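Local coordinates for protein dihydrofolate reductase (Enterococcus faecalis, PDB 4M7U) that probably catalyses the NADPH-dependent reduction of 7,8-dihydrofolate to tetrahydrofolate, a key step in folate metabolism that supports glycine, purine and DNA precursor synthesis, at residues L28-K40 with D155-Y167. Numbering follows the deposited sequence.
Sequences LPWHLPNDLKFFK and DEKNLYAHDYETY
Asn158 meets the first turn of helix 33-43 with its side-chain amide. Its OD1 accepts from the backbone N of Asn34 at 2.9 Å. The bond is nearly straight and uses a lone pair in the carbonyl plane. OD1 also lies 3.3 Å from Pro33 CD, as Pro33 and Asn158 pass in opposite directions. The amides of Asn34 and Asn158 overlap obliquely, their planes 33° apart. On its other side, Asn158 ND2 donates to Asp155 OD1 (2.8 Å), which also accepts from the backbone N of Lys157, closing an Asx turn, and from that of Asn158, three residues on. The bonds at OD1 and ND2 together fix the rotation of the Asn158 amide.

Leu32 is at the N-cap position. With CG anti to the backbone N (chi1 -169°), its branch end faces His162, and CD2 lies over one face of the imidazole, 4.0 Å from the ring centroid, in a CH-pi contact. CD1 rests against Asn158 CB. The imidazole is fixed by ND1, which donates in the ring plane to Tyr160 O (2.7 Å). At its NE2 edge a water links it to Tyr164 OH and Asn34 ND2.

Further along, the Tyr164 ring slides past Phe38, with Tyr164 CD2 over one face of the Phe38 ring, toward its rim. The two planes stand at 48°. Asp35 OD1 lies 3.6 Å from Tyr164 CE2, while its hydrogen bond goes to Thr124 on strand 120-126. At the other end the Tyr160 ring turns its edge to His31 O.

The contact joins the start of this helix to strand 162-169 of the mixed dihydrofolate reductase sheet and to the turn that precedes that strand. Its chemistry is mixed: one direct hydrogen bond and several water bridges accompany apolar and aromatic packing. A side-chain carbonyl takes up a first-turn N-H, which no preceding helical turn can serve.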
# COMPACT_ATOMS: atom_id res chain seq x y z
N LEU A 28 10.74 -5.85 -4.73
CA LEU A 28 10.74 -6.42 -3.38
C LEU A 28 12.03 -7.21 -3.12
O LEU A 28 12.44 -8.01 -3.96
CB LEU A 28 9.55 -7.34 -3.17
CG LEU A 28 8.20 -6.67 -2.94
CD1 LEU A 28 7.12 -7.71 -2.69
CD2 LEU A 28 8.31 -5.70 -1.77
N PRO A 29 12.67 -6.98 -1.97
CA PRO A 29 13.92 -7.70 -1.72
C PRO A 29 13.73 -9.11 -1.17
O PRO A 29 14.71 -9.79 -0.91
CB PRO A 29 14.65 -6.82 -0.70
CG PRO A 29 13.59 -6.01 -0.05
CD PRO A 29 12.48 -5.85 -1.05
N TRP A 30 12.48 -9.54 -1.03
CA TRP A 30 12.20 -10.90 -0.55
C TRP A 30 11.11 -11.50 -1.40
O TRP A 30 10.45 -10.81 -2.18
CB TRP A 30 11.70 -10.88 0.90
CG TRP A 30 10.53 -9.95 1.04
CD1 TRP A 30 9.24 -10.20 0.70
CD2 TRP A 30 10.57 -8.61 1.53
NE1 TRP A 30 8.47 -9.10 0.94
CE2 TRP A 30 9.25 -8.11 1.46
CE3 TRP A 30 11.58 -7.79 2.03
CZ2 TRP A 30 8.93 -6.82 1.88
CZ3 TRP A 30 11.25 -6.50 2.45
CH2 TRP A 30 9.94 -6.03 2.36
N HIS A 31 10.88 -12.79 -1.23
CA HIS A 31 9.71 -13.40 -1.83
C HIS A 31 8.95 -14.10 -0.70
O HIS A 31 9.51 -14.90 0.04
CB HIS A 31 10.11 -14.38 -2.94
CG HIS A 31 8.94 -14.98 -3.67
ND1 HIS A 31 7.86 -14.23 -4.09
CD2 HIS A 31 8.69 -16.25 -4.05
CE1 HIS A 31 6.99 -15.02 -4.70
NE2 HIS A 31 7.47 -16.25 -4.70
N LEU A 32 7.67 -13.75 -0.56
CA LEU A 32 6.82 -14.32 0.47
C LEU A 32 5.42 -14.50 -0.12
O LEU A 32 4.55 -13.64 0.08
CB LEU A 32 6.78 -13.40 1.70
CG LEU A 32 6.15 -13.94 2.98
CD1 LEU A 32 7.00 -15.10 3.53
CD2 LEU A 32 6.04 -12.82 4.04
N PRO A 33 5.20 -15.61 -0.86
CA PRO A 33 3.96 -15.86 -1.61
C PRO A 33 2.67 -15.67 -0.81
O PRO A 33 1.70 -15.13 -1.38
CB PRO A 33 4.08 -17.34 -2.01
CG PRO A 33 5.56 -17.59 -2.09
CD PRO A 33 6.20 -16.68 -1.07
N ASN A 34 2.61 -16.13 0.44
CA ASN A 34 1.37 -15.96 1.21
C ASN A 34 0.98 -14.49 1.35
O ASN A 34 -0.20 -14.13 1.30
CB ASN A 34 1.44 -16.63 2.59
CG ASN A 34 1.64 -18.14 2.50
OD1 ASN A 34 1.42 -18.75 1.45
ND2 ASN A 34 2.05 -18.76 3.62
N ASP A 35 1.97 -13.63 1.52
CA ASP A 35 1.68 -12.21 1.67
C ASP A 35 1.11 -11.60 0.38
O ASP A 35 0.13 -10.86 0.41
CB ASP A 35 2.91 -11.44 2.16
CG ASP A 35 2.63 -9.96 2.34
OD1 ASP A 35 1.77 -9.60 3.19
OD2 ASP A 35 3.26 -9.16 1.62
N LEU A 36 1.69 -11.95 -0.76
CA LEU A 36 1.13 -11.56 -2.05
C LEU A 36 -0.33 -12.02 -2.20
O LEU A 36 -1.18 -11.30 -2.74
CB LEU A 36 1.98 -12.11 -3.20
CG LEU A 36 3.46 -11.70 -3.11
CD1 LEU A 36 4.32 -12.37 -4.18
CD2 LEU A 36 3.62 -10.17 -3.15
N LYS A 37 -0.63 -13.21 -1.70
CA LYS A 37 -2.00 -13.71 -1.76
C LYS A 37 -2.92 -12.92 -0.82
O LYS A 37 -4.03 -12.55 -1.20
CB LYS A 37 -2.05 -15.23 -1.52
CG LYS A 37 -3.45 -15.80 -1.54
CD LYS A 37 -3.48 -17.32 -1.68
CE LYS A 37 -2.76 -18.03 -0.53
NZ LYS A 37 -1.35 -18.42 -0.89
N PHE A 38 -2.44 -12.62 0.39
CA PHE A 38 -3.21 -11.76 1.29
C PHE A 38 -3.46 -10.38 0.65
O PHE A 38 -4.55 -9.82 0.73
CB PHE A 38 -2.45 -11.59 2.62
CG PHE A 38 -3.10 -10.62 3.57
CD1 PHE A 38 -4.16 -11.02 4.38
CD2 PHE A 38 -2.66 -9.31 3.67
CE1 PHE A 38 -4.76 -10.13 5.26
CE2 PHE A 38 -3.25 -8.41 4.55
CZ PHE A 38 -4.30 -8.82 5.35
N PHE A 39 -2.42 -9.86 0.00
CA PHE A 39 -2.47 -8.55 -0.63
C PHE A 39 -3.51 -8.54 -1.75
O PHE A 39 -4.30 -7.59 -1.90
CB PHE A 39 -1.08 -8.22 -1.19
CG PHE A 39 -1.02 -6.93 -1.96
CD1 PHE A 39 -0.75 -5.73 -1.30
CD2 PHE A 39 -1.20 -6.91 -3.33
CE1 PHE A 39 -0.68 -4.54 -2.00
CE2 PHE A 39 -1.13 -5.72 -4.04
CZ PHE A 39 -0.87 -4.54 -3.37
N LYS A 40 -3.53 -9.61 -2.54
CA LYS A 40 -4.51 -9.66 -3.62
C LYS A 40 -5.94 -9.72 -3.08
O LYS A 40 -6.85 -9.13 -3.65
CB LYS A 40 -4.21 -10.81 -4.59
CG LYS A 40 -2.99 -10.53 -5.47
CD LYS A 40 -2.81 -11.60 -6.53
CE LYS A 40 -1.37 -11.64 -7.05
NZ LYS A 40 -1.18 -12.78 -7.99
N ASP A 155 6.51 -22.41 5.38
CA ASP A 155 6.64 -23.70 4.71
C ASP A 155 7.78 -23.63 3.70
O ASP A 155 8.61 -22.71 3.77
CB ASP A 155 5.31 -24.14 4.05
CG ASP A 155 4.68 -23.06 3.19
OD1 ASP A 155 5.41 -22.26 2.57
OD2 ASP A 155 3.43 -23.02 3.13
N GLU A 156 7.85 -24.58 2.78
CA GLU A 156 8.94 -24.56 1.80
C GLU A 156 8.86 -23.34 0.87
O GLU A 156 9.85 -22.95 0.26
CB GLU A 156 8.99 -25.86 1.00
CG GLU A 156 9.66 -27.03 1.74
CD GLU A 156 8.67 -27.95 2.45
OE1 GLU A 156 7.53 -27.50 2.75
OE2 GLU A 156 9.02 -29.13 2.71
N LYS A 157 7.68 -22.72 0.78
CA LYS A 157 7.48 -21.58 -0.11
C LYS A 157 7.60 -20.25 0.63
O LYS A 157 7.92 -19.23 0.04
CB LYS A 157 6.11 -21.67 -0.79
CG LYS A 157 5.97 -22.90 -1.68
CD LYS A 157 7.21 -23.04 -2.55
CE LYS A 157 6.97 -23.95 -3.75
NZ LYS A 157 8.10 -23.88 -4.72
N ASN A 158 7.36 -20.29 1.94
CA ASN A 158 7.41 -19.09 2.75
C ASN A 158 8.46 -19.25 3.85
O ASN A 158 8.21 -19.90 4.87
CB ASN A 158 6.02 -18.84 3.34
CG ASN A 158 4.97 -18.67 2.25
OD1 ASN A 158 4.71 -17.55 1.78
ND2 ASN A 158 4.35 -19.77 1.85
N LEU A 159 9.62 -18.64 3.64
CA LEU A 159 10.83 -18.97 4.40
C LEU A 159 11.07 -18.19 5.69
O LEU A 159 12.00 -18.50 6.44
CB LEU A 159 12.07 -18.78 3.52
CG LEU A 159 12.17 -19.53 2.19
CD1 LEU A 159 13.49 -19.20 1.49
CD2 LEU A 159 12.05 -21.04 2.40
N TYR A 160 10.27 -17.16 5.95
CA TYR A 160 10.58 -16.24 7.03
C TYR A 160 9.41 -16.16 8.00
O TYR A 160 8.27 -16.21 7.57
CB TYR A 160 10.87 -14.83 6.47
CG TYR A 160 11.77 -14.85 5.25
CD1 TYR A 160 13.12 -15.16 5.36
CD2 TYR A 160 11.26 -14.59 3.99
CE1 TYR A 160 13.94 -15.20 4.25
CE2 TYR A 160 12.08 -14.63 2.87
CZ TYR A 160 13.42 -14.94 3.01
OH TYR A 160 14.25 -14.97 1.90
N ALA A 161 9.72 -16.05 9.30
CA ALA A 161 8.70 -15.79 10.31
C ALA A 161 8.12 -14.43 9.99
O ALA A 161 8.84 -13.51 9.62
CB ALA A 161 9.31 -15.78 11.70
N HIS A 162 6.80 -14.29 10.14
CA HIS A 162 6.17 -13.01 9.83
C HIS A 162 4.86 -12.86 10.59
O HIS A 162 4.28 -13.85 11.03
CB HIS A 162 5.98 -12.87 8.31
CG HIS A 162 5.19 -13.99 7.69
ND1 HIS A 162 5.72 -15.24 7.46
CD2 HIS A 162 3.91 -14.04 7.25
CE1 HIS A 162 4.81 -16.01 6.90
NE2 HIS A 162 3.70 -15.31 6.76
N ASP A 163 4.43 -11.61 10.77
CA ASP A 163 3.14 -11.32 11.38
C ASP A 163 2.30 -10.45 10.46
O ASP A 163 2.83 -9.57 9.77
CB ASP A 163 3.30 -10.64 12.75
CG ASP A 163 3.87 -11.58 13.80
OD1 ASP A 163 3.14 -12.48 14.27
OD2 ASP A 163 5.07 -11.45 14.13
N TYR A 164 1.00 -10.73 10.43
CA TYR A 164 0.04 -9.88 9.75
C TYR A 164 -0.66 -9.00 10.79
O TYR A 164 -1.43 -9.50 11.64
CB TYR A 164 -1.00 -10.73 9.02
CG TYR A 164 -0.43 -11.56 7.89
CD1 TYR A 164 -0.04 -12.88 8.10
CD2 TYR A 164 -0.30 -11.03 6.60
CE1 TYR A 164 0.48 -13.65 7.05
CE2 TYR A 164 0.22 -11.80 5.55
CZ TYR A 164 0.61 -13.10 5.79
OH TYR A 164 1.12 -13.86 4.74
N GLU A 165 -0.41 -7.69 10.73
CA GLU A 165 -0.93 -6.78 11.73
C GLU A 165 -1.99 -5.83 11.17
O GLU A 165 -1.91 -5.41 10.02
CB GLU A 165 0.21 -5.96 12.34
CG GLU A 165 1.37 -6.79 12.87
CD GLU A 165 2.50 -5.92 13.40
OE1 GLU A 165 2.58 -4.73 12.99
OE2 GLU A 165 3.29 -6.42 14.23
N THR A 166 -2.96 -5.46 12.02
CA THR A 166 -3.95 -4.45 11.66
C THR A 166 -3.93 -3.30 12.67
O THR A 166 -3.96 -3.54 13.88
CB THR A 166 -5.36 -5.07 11.64
OG1 THR A 166 -5.36 -6.23 10.80
CG2 THR A 166 -6.41 -4.06 11.13
N TYR A 167 -3.88 -2.07 12.18
CA TYR A 167 -3.95 -0.88 13.04
C TYR A 167 -5.21 -0.05 12.72
O TYR A 167 -5.62 0.04 11.56
CB TYR A 167 -2.70 -0.01 12.89
CG TYR A 167 -1.41 -0.70 13.30
CD1 TYR A 167 -0.81 -1.64 12.47
CD2 TYR A 167 -0.80 -0.42 14.52
CE1 TYR A 167 0.37 -2.27 12.83
CE2 TYR A 167 0.38 -1.05 14.89
CZ TYR A 167 0.95 -1.97 14.05
OH TYR A 167 2.11 -2.60 14.40
O HOH W 1 9.67 -17.39 0.99
O HOH W 2 13.08 -14.69 -0.33
O HOH W 3 1.43 -16.52 5.66
O HOH W 4 1.65 -21.51 4.55